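Local coordinates for protein NUDIX hydrolase (Nitrosomonas europaea, PDB 2B0V) that probably hydrolyses phosphate bonds in nucleoside di- and triphosphates and in thiamine diphosphate, as a magnesium-dependent Nudix enzyme of the NudJ subfamily, at residues A[21-26]-A[35-40]. Sequence-based numbering, arbitrary orientation.
Sequences YLLVEE and LNQPAG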
loop_
_atom_site.group_PDB
_atom_site.type_symbol
_atom_site.label_atom_id
_atom_site.label_comp_id
_atom_site.label_asym_id
_atom_site.label_seq_id
_atom_site.Cartn_x
_atom_site.Cartn_y
_atom_site.Cartn_z
ATOM N N TYR A 21 5.511 6.007 9.224
ATOM C CA TYR A 21 4.649 5.437 8.182
ATOM C C TYR A 21 3.902 4.225 8.707
ATOM O O TYR A 21 4.496 3.372 9.351
ATOM C CB TYR A 21 5.476 5.011 6.972
ATOM C CG TYR A 21 6.181 6.158 6.295
ATOM C CD1 TYR A 21 5.587 6.808 5.221
ATOM C CD2 TYR A 21 7.437 6.587 6.730
ATOM C CE1 TYR A 21 6.229 7.878 4.580
ATOM C CE2 TYR A 21 8.097 7.652 6.099
ATOM C CZ TYR A 21 7.489 8.292 5.033
ATOM O OH TYR A 21 8.140 9.341 4.417
ATOM N N LEU A 22 2.595 4.142 8.401
ATOM C CA LEU A 22 1.810 2.970 8.751
ATOM C C LEU A 22 2.076 1.842 7.744
ATOM O O LEU A 22 1.690 1.947 6.556
ATOM C CB LEU A 22 0.295 3.298 8.739
ATOM C CG LEU A 22 -0.644 2.209 9.261
ATOM C CD1 LEU A 22 -0.332 1.769 10.704
ATOM C CD2 LEU A 22 -2.107 2.722 9.103
ATOM N N LEU A 23 2.689 0.755 8.239
ATOM C CA LEU A 23 3.071 -0.383 7.421
ATOM C C LEU A 23 2.526 -1.627 8.031
ATOM O O LEU A 23 2.123 -1.634 9.212
ATOM C CB LEU A 23 4.601 -0.503 7.332
ATOM C CG LEU A 23 5.363 0.677 6.696
ATOM C CD1 LEU A 23 6.918 0.475 6.780
ATOM C CD2 LEU A 23 4.893 0.982 5.229
ATOM N N VAL A 24 2.573 -2.703 7.272
ATOM C CA VAL A 24 2.150 -3.983 7.821
ATOM C C VAL A 24 3.305 -4.964 7.816
ATOM O O VAL A 24 4.126 -4.942 6.900
ATOM C CB VAL A 24 0.928 -4.592 7.073
ATOM C CG1 VAL A 24 -0.319 -3.715 7.251
ATOM C CG2 VAL A 24 1.248 -4.829 5.605
ATOM N N GLU A 25 3.380 -5.801 8.858
ATOM C CA GLU A 25 4.186 -7.017 8.803
ATOM C C GLU A 25 3.237 -8.138 8.415
ATOM O O GLU A 25 2.173 -8.307 9.013
ATOM C CB GLU A 25 4.864 -7.285 10.151
ATOM C CG GLU A 25 5.833 -6.155 10.468
ATOM C CD GLU A 25 6.556 -6.302 11.799
ATOM O OE1 GLU A 25 6.005 -6.942 12.730
ATOM O OE2 GLU A 25 7.691 -5.788 11.876
ATOM N N GLU A 26 3.603 -8.867 7.368
ATOM C CA GLU A 26 2.695 -9.831 6.750
ATOM C C GLU A 26 3.462 -11.084 6.339
ATOM O O GLU A 26 4.685 -11.059 6.173
ATOM C CB GLU A 26 2.012 -9.208 5.520
ATOM C CG GLU A 26 3.012 -8.862 4.393
ATOM C CD GLU A 26 2.368 -8.022 3.302
ATOM O OE1 GLU A 26 1.264 -7.455 3.558
ATOM O OE2 GLU A 26 2.981 -7.931 2.213
ATOM N N LEU A 35 7.799 -6.847 5.497
ATOM C CA LEU A 35 7.249 -5.492 5.707
ATOM C C LEU A 35 6.736 -4.905 4.377
ATOM O O LEU A 35 7.381 -5.032 3.325
ATOM C CB LEU A 35 8.376 -4.604 6.234
ATOM C CG LEU A 35 7.975 -3.247 6.790
ATOM C CD1 LEU A 35 7.156 -3.442 8.077
ATOM C CD2 LEU A 35 9.259 -2.403 7.035
ATOM N N ASN A 36 5.602 -4.213 4.433
ATOM C CA ASN A 36 5.009 -3.687 3.201
ATOM C C ASN A 36 4.083 -2.517 3.528
ATOM O O ASN A 36 3.637 -2.361 4.666
ATOM C CB ASN A 36 4.204 -4.804 2.497
ATOM C CG ASN A 36 3.907 -4.525 1.006
ATOM O OD1 ASN A 36 4.379 -3.568 0.413
ATOM N ND2 ASN A 36 3.140 -5.435 0.398
ATOM N N GLN A 37 3.786 -1.668 2.551
ATOM C CA GLN A 37 2.625 -0.777 2.707
ATOM C C GLN A 37 1.340 -1.624 2.777
ATOM O O GLN A 37 1.329 -2.748 2.254
ATOM C CB GLN A 37 2.504 0.142 1.487
ATOM C CG GLN A 37 3.415 1.345 1.483
ATOM C CD GLN A 37 4.839 0.953 1.033
ATOM O OE1 GLN A 37 5.038 -0.012 0.261
ATOM N NE2 GLN A 37 5.811 1.740 1.466
ATOM N N PRO A 38 0.253 -1.072 3.357
ATOM C CA PRO A 38 -1.069 -1.654 3.147
ATOM C C PRO A 38 -1.311 -1.679 1.634
ATOM O O PRO A 38 -1.135 -0.653 0.967
ATOM C CB PRO A 38 -2.005 -0.606 3.787
ATOM C CG PRO A 38 -1.188 -0.030 4.853
ATOM C CD PRO A 38 0.182 0.161 4.152
ATOM N N ALA A 39 -1.618 -2.842 1.068
ATOM C CA ALA A 39 -1.560 -2.980 -0.409
ATOM C C ALA A 39 -2.300 -4.219 -0.788
ATOM O O ALA A 39 -2.531 -5.058 0.051
ATOM C CB ALA A 39 -0.100 -3.132 -0.909
ATOM N N GLY A 40 -2.680 -4.328 -2.043
ATOM C CA GLY A 40 -3.297 -5.561 -2.538
ATOM C C GLY A 40 -3.789 -5.429 -3.958
ATOM O O GLY A 40 -3.612 -4.390 -4.592
#
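V24 and N36 form an antiparallel hydrogen-bonded pair: V24 N donates to N36 O at 2.8 Å, and N36 N returns a bond to V24 O at 3.0 Å. E25 and L35 follow as a non-hydrogen-bonded pair; these two are the bridges between the segments, within the hairpin of strands 20-26 and 34-36 in the mixed sheet of the Nudix domain. At Q37 and P38 the chain leaves it toward strand 39-41, which pairs instead with strand 8-17. P38 has no N-H, and its CD faces L22 O at 3.4 Å. T60 of helix 48-60 covers V24 and P38.

Two leucines meet at about a right angle, L23 CD1 touching L35 CD2 at 3.7 Å, while L23 CD2 lies against N36 O and Q37 CA. L35 CD1 packs on the aliphatic CG of E25, whose OE1 is in a salt bridge with R108.

A diagonal side-chain bond runs from N36 ND2 to E26 OE2 at 3.1 Å, two residues beyond its partner V24. The oxygen is met on its syn side, 28° out of the carboxylate plane, and the two planar groups stand 83° apart. With CG anti to the backbone N (chi1 -162°), the N36 amide extends to E26. N36 OD1 and Q37 OE1 both accept from R86. Each end of the N36 amide is thus engaged, which fixes its flip, and E26 OE2 takes both this amide N-H and the R125 guanidinium, in a salt bridge.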